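Local atomic coordinates of HpcE (Thermus thermophilus, PDB entry 1WZO), a protein that probably isomerises 2-hydroxyhepta-2,4-diene-1,7-dioate in the breakdown of homoprotocatechuate, as a member of the fumarylacetoacetate hydrolase family. Residues 6-11 / 28-33; 20-25 / 33-38; 98-103 / 183-188; 127-132 / 226-231. All coordinates share one frame; numbering follows the deposited sequence.

Contact 1 of 4, residues 6-11 / 28-33; sequences FLAKGR and EAHRPE
An oblique aromatic pair, F6 with H30, joins strand 2-8 to the short strand 29-30 in the small N-terminal sheet region, with A8 as a lesser partner. The phenyl ring reaches the imidazole with its CE1 corner: F6 CE1 stands over the centre of one imidazole face, 3.6 Å above its plane. The closest atoms are F6 CZ and H30 CD2, 3.6 Å apart. With the planes inclined at 58°, H30 NE2 lies at the edge of the phenyl ring, in its plane. F6 CG sits between the backbone N and the carbonyl carbon (chi1 58°), which carries the ring toward H30. H30 NE2 is held by a hydrogen bond to D24 OD2, which would restrain the rotation of the imidazole. Two residues after F6 on strand 2-8, A8 CB approaches H30 ND1 to 4.2 Å. A8 and R11 close a beta hairpin with a type I' turn, A8 N and R11 N each hydrogen-bonded to the other residue's carbonyl O. Around this turn the hairpin meets the second subunit: K9 NZ pairs with E243 and R11 NH2 with D149 of that neighbouring chain. Within the chain, the ring of H13 meets both F6 and H30.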
loop_
_atom_site.group_PDB
_atom_site.type_symbol
_atom_site.label_atom_id
_atom_site.label_comp_id
_atom_site.label_asym_id
_atom_site.label_seq_id
_atom_site.Cartn_x
_atom_site.Cartn_y
_atom_site.Cartn_z
ATOM N N PHE B 6 13.360 -7.445 9.916
ATOM C CA PHE B 6 13.247 -8.769 10.506
ATOM C C PHE B 6 12.020 -8.880 11.394
ATOM O O PHE B 6 11.461 -7.877 11.831
ATOM C CB PHE B 6 14.518 -9.099 11.296
ATOM C CG PHE B 6 14.828 -8.113 12.389
ATOM C CD1 PHE B 6 14.366 -8.319 13.687
ATOM C CD2 PHE B 6 15.578 -6.969 12.117
ATOM C CE1 PHE B 6 14.646 -7.400 14.702
ATOM C CE2 PHE B 6 15.864 -6.043 13.123
ATOM C CZ PHE B 6 15.397 -6.259 14.419
ATOM N N LEU B 7 11.598 -10.114 11.643
ATOM C CA LEU B 7 10.428 -10.372 12.465
ATOM C C LEU B 7 10.881 -10.982 13.790
ATOM O O LEU B 7 11.676 -11.919 13.812
ATOM C CB LEU B 7 9.490 -11.328 11.719
ATOM C CG LEU B 7 8.080 -11.585 12.254
ATOM C CD1 LEU B 7 7.298 -10.285 12.345
ATOM C CD2 LEU B 7 7.378 -12.563 11.320
ATOM N N ALA B 8 10.381 -10.437 14.892
ATOM C CA ALA B 8 10.743 -10.936 16.213
ATOM C C ALA B 8 9.597 -10.728 17.197
ATOM O O ALA B 8 9.082 -9.614 17.348
ATOM C CB ALA B 8 11.999 -10.230 16.713
ATOM N N LYS B 9 9.189 -11.814 17.846
ATOM C CA LYS B 9 8.110 -11.773 18.831
ATOM C C LYS B 9 6.839 -11.104 18.329
ATOM O O LYS B 9 6.176 -10.369 19.068
ATOM C CB LYS B 9 8.599 -11.077 20.100
ATOM C CG LYS B 9 9.735 -11.823 20.786
ATOM C CD LYS B 9 10.207 -11.095 22.033
ATOM C CE LYS B 9 11.366 -11.831 22.687
ATOM N NZ LYS B 9 11.839 -11.112 23.901
ATOM N N GLY B 10 6.504 -11.361 17.067
ATOM C CA GLY B 10 5.301 -10.794 16.487
ATOM C C GLY B 10 5.441 -9.397 15.914
ATOM O O GLY B 10 4.490 -8.869 15.335
ATOM N N ARG B 11 6.619 -8.795 16.053
ATOM C CA ARG B 11 6.824 -7.441 15.548
ATOM C C ARG B 11 7.763 -7.360 14.352
ATOM O O ARG B 11 8.803 -8.016 14.318
ATOM C CB ARG B 11 7.381 -6.531 16.652
ATOM C CG ARG B 11 6.603 -6.543 17.963
ATOM C CD ARG B 11 7.099 -5.441 18.888
ATOM N NE ARG B 11 6.772 -4.121 18.358
ATOM C CZ ARG B 11 7.310 -2.983 18.785
ATOM N NH1 ARG B 11 8.215 -2.992 19.754
ATOM N NH2 ARG B 11 6.939 -1.836 18.239
ATOM N N GLU B 28 17.435 -1.283 20.450
ATOM C CA GLU B 28 17.622 -2.585 21.082
ATOM C C GLU B 28 18.232 -3.574 20.095
ATOM O O GLU B 28 17.859 -3.605 18.921
ATOM C CB GLU B 28 16.287 -3.126 21.601
ATOM C CG GLU B 28 15.657 -2.272 22.693
ATOM C CD GLU B 28 16.614 -2.000 23.848
ATOM O OE1 GLU B 28 17.160 -2.971 24.415
ATOM O OE2 GLU B 28 16.817 -0.814 24.186
ATOM N N ALA B 29 19.170 -4.381 20.580
ATOM C CA ALA B 29 19.847 -5.364 19.744
ATOM C C ALA B 29 19.136 -6.709 19.701
ATOM O O ALA B 29 18.457 -7.104 20.650
ATOM C CB ALA B 29 21.283 -5.555 20.226
ATOM N N HIS B 30 19.307 -7.405 18.579
ATOM C CA HIS B 30 18.714 -8.718 18.355
ATOM C C HIS B 30 19.762 -9.605 17.699
ATOM O O HIS B 30 20.500 -9.156 16.819
ATOM C CB HIS B 30 17.521 -8.612 17.405
ATOM C CG HIS B 30 16.390 -7.785 17.928
ATOM N ND1 HIS B 30 15.265 -8.341 18.495
ATOM C CD2 HIS B 30 16.196 -6.444 17.940
ATOM C CE1 HIS B 30 14.424 -7.379 18.833
ATOM N NE2 HIS B 30 14.965 -6.219 18.507
ATOM N N ARG B 31 19.843 -10.859 18.127
ATOM C CA ARG B 31 20.788 -11.783 17.516
ATOM C C ARG B 31 20.075 -12.355 16.296
ATOM O O ARG B 31 18.899 -12.709 16.371
ATOM C CB ARG B 31 21.147 -12.929 18.464
ATOM C CG ARG B 31 21.874 -12.524 19.735
ATOM C CD ARG B 31 22.459 -13.754 20.414
ATOM N NE ARG B 31 21.466 -14.819 20.537
ATOM C CZ ARG B 31 21.717 -16.026 21.033
ATOM N NH1 ARG B 31 22.935 -16.333 21.459
ATOM N NH2 ARG B 31 20.747 -16.929 21.101
ATOM N N PRO B 32 20.772 -12.448 15.157
ATOM C CA PRO B 32 20.177 -12.985 13.928
ATOM C C PRO B 32 19.455 -14.317 14.142
ATOM O O PRO B 32 18.309 -14.492 13.722
ATOM C CB PRO B 32 21.381 -13.119 13.005
ATOM C CG PRO B 32 22.215 -11.936 13.407
ATOM C CD PRO B 32 22.154 -11.993 14.916
ATOM N N GLU B 33 20.137 -15.244 14.811
ATOM C CA GLU B 33 19.601 -16.571 15.096
ATOM C C GLU B 33 18.274 -16.539 15.850
ATOM O O GLU B 33 17.539 -17.529 15.864
ATOM C CB GLU B 33 20.621 -17.366 15.915
ATOM C CG GLU B 33 20.846 -16.799 17.314
ATOM C CD GLU B 33 22.036 -17.420 18.023
ATOM O OE1 GLU B 33 22.072 -18.664 18.162
ATOM O OE2 GLU B 33 22.933 -16.657 18.444
#

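Contact 2 of 4, residues 20-25 / 33-38; sequences GLLLDE and EDVTWL
L22 packs its two methyl groups on V35 and the indole of W37, a wholly apolar contact without hydrogen bonds. L22 CD1 does double duty: it touches V35 CG2 at 3.7 Å and also makes a CH-pi contact over one indole face, lying 4.3 Å from the centroid of the six-membered ring and 18° off the ring normal. The other branch, L22 CD2, meets the far corner of the same ring, at W37 CH2 (4.0 Å). W37 reaches this position with the distal end of its benzo ring, since the side chain does not leave the backbone directly toward L22. In V35 the first torsion (-54°) sets CG2 between the backbone N and the carbonyl carbon, where it faces the leucine. In the next shell, F6 touches both L22 and V35, A4 and Y17 add to the surroundings of L22, and H81 meets the indole edge-to-face. Backbone bonds keep the two strands in place: L22 pairs with H30, while T36 and L38 pair with L7 and R5 of strand 2-8. The contact thus lies within the N-terminal antiparallel meander, in which strands 2-8, 11-18, 21-23 and 29-30 pair in succession and strand 36-37 returns to pair with 2-8.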
loop_
_atom_site.group_PDB
_atom_site.type_symbol
_atom_site.label_atom_id
_atom_site.label_comp_id
_atom_site.label_asym_id
_atom_site.label_seq_id
_atom_site.Cartn_x
_atom_site.Cartn_y
_atom_site.Cartn_z
ATOM N N GLY B 20 27.664 -7.726 13.459
ATOM C CA GLY B 20 26.947 -8.988 13.496
ATOM C C GLY B 20 25.674 -8.993 14.318
ATOM O O GLY B 20 25.196 -10.053 14.711
ATOM N N LEU B 21 25.117 -7.815 14.581
ATOM C CA LEU B 21 23.884 -7.724 15.350
ATOM C C LEU B 21 22.873 -6.799 14.689
ATOM O O LEU B 21 23.240 -5.875 13.965
ATOM C CB LEU B 21 24.179 -7.239 16.772
ATOM C CG LEU B 21 25.025 -8.186 17.630
ATOM C CD1 LEU B 21 25.266 -7.559 18.993
ATOM C CD2 LEU B 21 24.317 -9.529 17.776
ATOM N N LEU B 22 21.595 -7.058 14.942
ATOM C CA LEU B 22 20.521 -6.248 14.383
ATOM C C LEU B 22 19.946 -5.312 15.436
ATOM O O LEU B 22 19.528 -5.753 16.506
ATOM C CB LEU B 22 19.405 -7.148 13.844
ATOM C CG LEU B 22 19.710 -7.986 12.603
ATOM C CD1 LEU B 22 18.620 -9.035 12.418
ATOM C CD2 LEU B 22 19.811 -7.073 11.382
ATOM N N LEU B 23 19.924 -4.020 15.129
ATOM C CA LEU B 23 19.387 -3.027 16.051
ATOM C C LEU B 23 18.054 -2.520 15.519
ATOM O O LEU B 23 17.962 -2.122 14.360
ATOM C CB LEU B 23 20.364 -1.858 16.190
ATOM C CG LEU B 23 21.792 -2.225 16.604
ATOM C CD1 LEU B 23 22.619 -0.958 16.759
ATOM C CD2 LEU B 23 21.761 -3.004 17.908
ATOM N N ASP B 24 17.022 -2.532 16.355
ATOM C CA ASP B 24 15.716 -2.056 15.917
ATOM C C ASP B 24 15.583 -0.542 16.023
ATOM O O ASP B 24 16.530 0.155 16.395
ATOM C CB ASP B 24 14.588 -2.734 16.710
ATOM C CG ASP B 24 14.705 -2.521 18.209
ATOM O OD1 ASP B 24 15.209 -1.461 18.632
ATOM O OD2 ASP B 24 14.271 -3.415 18.967
ATOM N N GLU B 25 14.394 -0.046 15.696
ATOM C CA GLU B 25 14.095 1.381 15.722
ATOM C C GLU B 25 14.337 2.029 17.083
ATOM O O GLU B 25 14.540 3.242 17.171
ATOM C CB GLU B 25 12.640 1.617 15.310
ATOM C CG GLU B 25 12.235 0.915 14.025
ATOM C CD GLU B 25 11.695 -0.485 14.257
ATOM O OE1 GLU B 25 12.362 -1.288 14.940
ATOM O OE2 GLU B 25 10.596 -0.783 13.744
ATOM N N GLU B 33 20.137 -15.244 14.811
ATOM C CA GLU B 33 19.601 -16.571 15.096
ATOM C C GLU B 33 18.274 -16.539 15.850
ATOM O O GLU B 33 17.539 -17.529 15.864
ATOM C CB GLU B 33 20.621 -17.366 15.915
ATOM C CG GLU B 33 20.846 -16.799 17.314
ATOM C CD GLU B 33 22.036 -17.420 18.023
ATOM O OE1 GLU B 33 22.072 -18.664 18.162
ATOM O OE2 GLU B 33 22.933 -16.657 18.444
ATOM N N ASP B 34 17.969 -15.410 16.483
ATOM C CA ASP B 34 16.730 -15.288 17.243
ATOM C C ASP B 34 15.606 -14.607 16.471
ATOM O O ASP B 34 14.488 -14.491 16.973
ATOM C CB ASP B 34 16.971 -14.515 18.544
ATOM C CG ASP B 34 18.017 -15.166 19.428
ATOM O OD1 ASP B 34 18.041 -16.414 19.502
ATOM O OD2 ASP B 34 18.804 -14.426 20.060
ATOM N N VAL B 35 15.893 -14.161 15.253
ATOM C CA VAL B 35 14.883 -13.477 14.457
ATOM C C VAL B 35 14.641 -14.127 13.099
ATOM O O VAL B 35 15.386 -15.003 12.668
ATOM C CB VAL B 35 15.279 -11.999 14.219
ATOM C CG1 VAL B 35 15.553 -11.313 15.550
ATOM C CG2 VAL B 35 16.504 -11.923 13.328
ATOM N N THR B 36 13.582 -13.689 12.431
ATOM C CA THR B 36 13.267 -14.202 11.106
ATOM C C THR B 36 13.552 -13.083 10.115
ATOM O O THR B 36 12.928 -12.026 10.174
ATOM C CB THR B 36 11.793 -14.612 10.999
ATOM O OG1 THR B 36 11.521 -15.643 11.956
ATOM C CG2 THR B 36 11.485 -15.131 9.603
ATOM N N TRP B 37 14.506 -13.309 9.221
ATOM C CA TRP B 37 14.860 -12.303 8.224
ATOM C C TRP B 37 13.727 -12.081 7.239
ATOM O O TRP B 37 13.001 -13.013 6.888
ATOM C CB TRP B 37 16.101 -12.723 7.433
ATOM C CG TRP B 37 17.364 -12.757 8.226
ATOM C CD1 TRP B 37 17.844 -13.799 8.978
ATOM C CD2 TRP B 37 18.329 -11.704 8.338
ATOM N NE1 TRP B 37 19.050 -13.456 9.543
ATOM C CE2 TRP B 37 19.371 -12.176 9.169
ATOM C CE3 TRP B 37 18.416 -10.407 7.813
ATOM C CZ2 TRP B 37 20.487 -11.395 9.490
ATOM C CZ3 TRP B 37 19.530 -9.630 8.133
ATOM C CH2 TRP B 37 20.549 -10.129 8.964
ATOM N N LEU B 38 13.582 -10.836 6.803
ATOM C CA LEU B 38 12.563 -10.468 5.830
ATOM C C LEU B 38 13.300 -9.734 4.718
ATOM O O LEU B 38 14.522 -9.582 4.774
ATOM C CB LEU B 38 11.534 -9.527 6.462
ATOM C CG LEU B 38 10.777 -10.020 7.698
ATOM C CD1 LEU B 38 9.911 -8.895 8.245
ATOM C CD2 LEU B 38 9.915 -11.222 7.336
#

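Contact 3 of 4, residues 98-103 / 183-188; sequences VELAVV and GHTSRM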
loop_
_atom_site.group_PDB
_atom_site.type_symbol
_atom_site.label_atom_id
_atom_site.label_comp_id
_atom_site.label_asym_id
_atom_site.label_seq_id
_atom_site.Cartn_x
_atom_site.Cartn_y
_atom_site.Cartn_z
ATOM N N VAL B 98 23.986 -15.139 -9.550
ATOM C CA VAL B 98 24.367 -14.090 -8.609
ATOM C C VAL B 98 24.434 -12.748 -9.334
ATOM O O VAL B 98 25.175 -12.583 -10.304
ATOM C CB VAL B 98 25.727 -14.411 -7.902
ATOM C CG1 VAL B 98 26.833 -14.608 -8.924
ATOM C CG2 VAL B 98 26.074 -13.302 -6.921
ATOM N N GLU B 99 23.641 -11.788 -8.872
ATOM C CA GLU B 99 23.614 -10.486 -9.522
ATOM C C GLU B 99 23.544 -9.319 -8.562
ATOM O O GLU B 99 22.950 -9.408 -7.484
ATOM C CB GLU B 99 22.410 -10.396 -10.479
ATOM C CG GLU B 99 22.160 -11.658 -11.291
ATOM C CD GLU B 99 21.154 -11.456 -12.419
ATOM O OE1 GLU B 99 20.515 -10.386 -12.477
ATOM O OE2 GLU B 99 21.002 -12.374 -13.247
ATOM N N LEU B 100 24.167 -8.217 -8.962
ATOM C CA LEU B 100 24.126 -6.999 -8.175
ATOM C C LEU B 100 22.742 -6.412 -8.439
ATOM O O LEU B 100 22.344 -6.262 -9.598
ATOM C CB LEU B 100 25.189 -6.006 -8.655
ATOM C CG LEU B 100 25.144 -4.605 -8.034
ATOM C CD1 LEU B 100 25.459 -4.681 -6.542
ATOM C CD2 LEU B 100 26.144 -3.698 -8.751
ATOM N N ALA B 101 22.015 -6.102 -7.372
ATOM C CA ALA B 101 20.681 -5.519 -7.480
ATOM C C ALA B 101 20.760 -4.044 -7.098
ATOM O O ALA B 101 21.317 -3.694 -6.056
ATOM C CB ALA B 101 19.710 -6.254 -6.559
ATOM N N VAL B 102 20.206 -3.187 -7.949
ATOM C CA VAL B 102 20.223 -1.745 -7.733
ATOM C C VAL B 102 18.847 -1.257 -7.308
ATOM O O VAL B 102 17.845 -1.543 -7.971
ATOM C CB VAL B 102 20.637 -1.018 -9.028
ATOM C CG1 VAL B 102 20.743 0.482 -8.788
ATOM C CG2 VAL B 102 21.958 -1.593 -9.531
ATOM N N VAL B 103 18.804 -0.517 -6.205
ATOM C CA VAL B 103 17.544 -0.002 -5.678
ATOM C C VAL B 103 17.388 1.487 -5.959
ATOM O O VAL B 103 18.208 2.296 -5.530
ATOM C CB VAL B 103 17.459 -0.244 -4.159
ATOM C CG1 VAL B 103 16.066 0.119 -3.642
ATOM C CG2 VAL B 103 17.788 -1.705 -3.855
ATOM N N GLY B 183 33.070 -13.687 -10.119
ATOM C CA GLY B 183 32.889 -12.741 -11.201
ATOM C C GLY B 183 33.170 -11.340 -10.710
ATOM O O GLY B 183 33.473 -11.140 -9.536
ATOM N N HIS B 184 33.064 -10.363 -11.601
ATOM C CA HIS B 184 33.313 -8.982 -11.221
ATOM C C HIS B 184 32.415 -8.045 -12.021
ATOM O O HIS B 184 32.288 -8.181 -13.237
ATOM C CB HIS B 184 34.793 -8.648 -11.441
ATOM C CG HIS B 184 35.258 -7.456 -10.669
ATOM N ND1 HIS B 184 35.183 -6.171 -11.164
ATOM C CD2 HIS B 184 35.742 -7.346 -9.410
ATOM C CE1 HIS B 184 35.600 -5.322 -10.241
ATOM N NE2 HIS B 184 35.943 -6.009 -9.167
ATOM N N THR B 185 31.802 -7.085 -11.337
ATOM C CA THR B 185 30.884 -6.160 -11.991
ATOM C C THR B 185 31.499 -5.235 -13.029
ATOM O O THR B 185 30.778 -4.544 -13.749
ATOM C CB THR B 185 30.112 -5.306 -10.959
ATOM O OG1 THR B 185 31.015 -4.446 -10.256
ATOM C CG2 THR B 185 29.395 -6.211 -9.959
ATOM N N SER B 186 32.824 -5.220 -13.121
ATOM C CA SER B 186 33.485 -4.366 -14.098
ATOM C C SER B 186 33.306 -4.947 -15.493
ATOM O O SER B 186 33.538 -4.266 -16.491
ATOM C CB SER B 186 34.981 -4.242 -13.781
ATOM O OG SER B 186 35.587 -5.519 -13.726
ATOM N N ARG B 187 32.885 -6.204 -15.554
ATOM C CA ARG B 187 32.686 -6.888 -16.827
ATOM C C ARG B 187 31.271 -6.727 -17.391
ATOM O O ARG B 187 30.913 -7.355 -18.386
ATOM C CB ARG B 187 33.036 -8.366 -16.667
ATOM C CG ARG B 187 34.483 -8.572 -16.235
ATOM C CD ARG B 187 34.729 -9.962 -15.686
ATOM N NE ARG B 187 36.061 -10.064 -15.097
ATOM C CZ ARG B 187 36.483 -11.089 -14.362
ATOM N NH1 ARG B 187 35.676 -12.114 -14.119
ATOM N NH2 ARG B 187 37.714 -11.085 -13.868
ATOM N N MET B 188 30.473 -5.881 -16.749
ATOM C CA MET B 188 29.113 -5.606 -17.216
ATOM C C MET B 188 29.198 -4.992 -18.611
ATOM O O MET B 188 30.003 -4.088 -18.839
ATOM C CB MET B 188 28.428 -4.600 -16.292
ATOM C CG MET B 188 27.421 -5.184 -15.344
ATOM S SD MET B 188 26.536 -3.863 -14.507
ATOM C CE MET B 188 26.698 -4.385 -12.811
#
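Residues 98-103 run fully extended, whereas 183-188 leave the end of a strand at H184 and turn through a 3-10 segment, and the backbones come nearest at L100 and T185, whose CA atoms are 7.8 Å apart. One methyl carries the contact. L100 CD2 touches T185 CG2 at 4.3 Å and M188 CE at 4.2 Å, so it meets the threonine methyl and the terminal methyl of the thioether chain together. The leucine extends CG away from its backbone N (chi1 172°), and the methionine, bent at its last torsion, crosses it at about a right angle. T185 presents its methyl here while its hydroxyl is engaged elsewhere, with P166 O and L169 N; M188 also packs on N52, Q167 and T213. The turn is stiffened from within: H184 ND1 and S186 OG are 2.7 Å apart in a hydrogen bond, and S186 N donates to the same ND1 (3.2 Å) from a position tilted out of the imidazole plane. E99, next to L100, has its carboxylate close to those of E97 and D128, a cluster that recalls the divalent-metal site of fumarylacetoacetate hydrolase relatives. The contact packs strand 94-104 against the 3-10 turn that follows strand 178-184, an outermost strand of its sheet within this chain, in the beta-roll core of that family's fold.

Contact 4 of 4, residues 127-132 / 226-231; sequences NDLVAR and DVMRLE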
loop_
_atom_site.group_PDB
_atom_site.type_symbol
_atom_site.label_atom_id
_atom_site.label_comp_id
_atom_site.label_asym_id
_atom_site.label_seq_id
_atom_site.Cartn_x
_atom_site.Cartn_y
_atom_site.Cartn_z
ATOM N N ASN B 127 19.506 -13.436 -6.245
ATOM C CA ASN B 127 19.747 -14.751 -6.811
ATOM C C ASN B 127 18.633 -14.869 -7.864
ATOM O O ASN B 127 17.499 -15.228 -7.542
ATOM C CB ASN B 127 19.589 -15.842 -5.752
ATOM C CG ASN B 127 20.022 -17.196 -6.265
ATOM O OD1 ASN B 127 20.129 -17.398 -7.477
ATOM N ND2 ASN B 127 20.270 -18.135 -5.351
ATOM N N ASP B 128 18.959 -14.538 -9.112
ATOM C CA ASP B 128 17.983 -14.566 -10.205
ATOM C C ASP B 128 17.902 -15.961 -10.822
ATOM O O ASP B 128 18.408 -16.206 -11.918
ATOM C CB ASP B 128 18.375 -13.507 -11.246
ATOM C CG ASP B 128 17.463 -13.499 -12.454
ATOM O OD1 ASP B 128 16.248 -13.723 -12.286
ATOM O OD2 ASP B 128 17.964 -13.250 -13.573
ATOM N N LEU B 129 17.254 -16.868 -10.101
ATOM C CA LEU B 129 17.123 -18.255 -10.530
ATOM C C LEU B 129 16.384 -18.449 -11.847
ATOM O O LEU B 129 15.561 -17.626 -12.261
ATOM C CB LEU B 129 16.455 -19.082 -9.424
ATOM C CG LEU B 129 17.304 -19.309 -8.164
ATOM C CD1 LEU B 129 16.536 -18.891 -6.911
ATOM C CD2 LEU B 129 17.704 -20.778 -8.082
ATOM N N VAL B 130 16.699 -19.548 -12.513
ATOM C CA VAL B 130 16.065 -19.862 -13.778
ATOM C C VAL B 130 15.957 -21.368 -13.950
ATOM O O VAL B 130 16.838 -22.120 -13.520
ATOM C CB VAL B 130 16.861 -19.276 -14.977
ATOM C CG1 VAL B 130 18.297 -19.811 -14.974
ATOM C CG2 VAL B 130 16.176 -19.657 -16.290
ATOM N N ALA B 131 14.853 -21.807 -14.544
ATOM C CA ALA B 131 14.652 -23.222 -14.826
ATOM C C ALA B 131 14.803 -23.302 -16.342
ATOM O O ALA B 131 13.854 -23.040 -17.090
ATOM C CB ALA B 131 13.264 -23.661 -14.395
ATOM N N ARG B 132 16.009 -23.638 -16.790
ATOM C CA ARG B 132 16.292 -23.710 -18.217
ATOM C C ARG B 132 15.408 -24.681 -18.991
ATOM O O ARG B 132 15.267 -24.554 -20.213
ATOM C CB ARG B 132 17.776 -24.026 -18.440
ATOM C CG ARG B 132 18.681 -22.887 -17.984
ATOM C CD ARG B 132 20.113 -23.048 -18.471
ATOM N NE ARG B 132 20.941 -21.891 -18.129
ATOM C CZ ARG B 132 20.710 -20.650 -18.553
ATOM N NH1 ARG B 132 19.673 -20.391 -19.342
ATOM N NH2 ARG B 132 21.524 -19.665 -18.195
ATOM N N ASP B 226 20.521 -28.526 -1.842
ATOM C CA ASP B 226 21.662 -27.617 -1.869
ATOM C C ASP B 226 21.378 -26.343 -1.092
ATOM O O ASP B 226 20.229 -25.909 -0.988
ATOM C CB ASP B 226 22.028 -27.227 -3.303
ATOM C CG ASP B 226 22.607 -28.376 -4.096
ATOM O OD1 ASP B 226 23.090 -29.345 -3.470
ATOM O OD2 ASP B 226 22.591 -28.299 -5.347
ATOM N N VAL B 227 22.437 -25.750 -0.548
ATOM C CA VAL B 227 22.340 -24.502 0.190
ATOM C C VAL B 227 23.143 -23.482 -0.604
ATOM O O VAL B 227 24.365 -23.590 -0.725
ATOM C CB VAL B 227 22.923 -24.633 1.617
ATOM C CG1 VAL B 227 22.871 -23.289 2.330
ATOM C CG2 VAL B 227 22.130 -25.669 2.404
ATOM N N MET B 228 22.450 -22.502 -1.171
ATOM C CA MET B 228 23.110 -21.482 -1.969
ATOM C C MET B 228 23.489 -20.274 -1.129
ATOM O O MET B 228 22.671 -19.753 -0.364
ATOM C CB MET B 228 22.195 -21.040 -3.115
ATOM C CG MET B 228 21.758 -22.172 -4.030
ATOM S SD MET B 228 20.518 -21.642 -5.240
ATOM C CE MET B 228 19.151 -21.298 -4.145
ATOM N N ARG B 229 24.740 -19.843 -1.257
ATOM C CA ARG B 229 25.210 -18.671 -0.535
ATOM C C ARG B 229 25.886 -17.750 -1.537
ATOM O O ARG B 229 26.966 -18.048 -2.054
ATOM C CB ARG B 229 26.201 -19.047 0.570
ATOM C CG ARG B 229 26.528 -17.883 1.496
ATOM C CD ARG B 229 27.569 -18.273 2.527
ATOM N NE ARG B 229 28.884 -18.464 1.926
ATOM C CZ ARG B 229 29.741 -19.414 2.289
ATOM N NH1 ARG B 229 29.417 -20.270 3.250
ATOM N NH2 ARG B 229 30.927 -19.502 1.699
ATOM N N LEU B 230 25.230 -16.631 -1.817
ATOM C CA LEU B 230 25.750 -15.657 -2.756
ATOM C C LEU B 230 26.348 -14.482 -2.001
ATOM O O LEU B 230 25.789 -14.015 -1.008
ATOM C CB LEU B 230 24.631 -15.176 -3.690
ATOM C CG LEU B 230 24.318 -16.064 -4.900
ATOM C CD1 LEU B 230 24.122 -17.511 -4.467
ATOM C CD2 LEU B 230 23.071 -15.530 -5.602
ATOM N N GLU B 231 27.489 -14.007 -2.482
ATOM C CA GLU B 231 28.171 -12.890 -1.848
ATOM C C GLU B 231 28.637 -11.868 -2.869
ATOM O O GLU B 231 29.043 -12.215 -3.976
ATOM C CB GLU B 231 29.376 -13.396 -1.043
ATOM C CG GLU B 231 29.012 -14.190 0.203
ATOM C CD GLU B 231 30.235 -14.759 0.920
ATOM O OE1 GLU B 231 31.259 -14.050 1.010
ATOM O OE2 GLU B 231 30.167 -15.909 1.397
#
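N127 lies across M228 and L230 at about a right angle to each, in the core where strand 120-131 of the fumarylacetoacetate hydrolase fold packs against strand 227-232. M228 and L230 project from the same side of their strand toward N127, while R229 between them turns the other way, to Y174. The asparagine side chain extends away from its own backbone N (chi1 -172°), which carries the amide out toward both partners. N127 CB and CG both lie 3.5 Å from L230 CD2, a close approach of the leucine methyl to the root of the amide. At the polar end the two amide atoms part company: N127 OD1 accepts a hydrogen bond from E97 N, and N127 ND2 is directed at the methionine sulfur. D128, pointing away from the contact, is the centre of an inverse gamma turn and forms salt bridges with K146 and K73. L129, the last residue of the turn, brings CD2 obliquely to the same sulfur, 4.1 Å from M228 SD. M228 bends at its last torsion (-67°), so CE too lies near the amide. The bond from N127 ND2 to M228 SD is 3.5 Å long and weak, with an N-H...S angle of 149°.

In the fold
Contacts 1 and 2 form one unit in the N-terminal region: their centres are about 4 Å apart, their segments alternate along the chain, they share E33, and probable backbone hydrogen bonds tie them together. Contacts 3 and 4 follow later, again with alternating segments, in the part of the chain related to fumarylacetoacetate hydrolase. Their centres are about 15 Å apart, and they meet through neighbouring strands 94-104 and 120-131, with V98 packed on L230. Contact 1 lies about 30 Å from contact 3, centre to centre, across the chain's centre. Contacts 1 and 2 thus lie where the N-terminal region meets a neighbouring subunit, whereas no other chain touches contacts 3 and 4, in the core beside the acidic cluster.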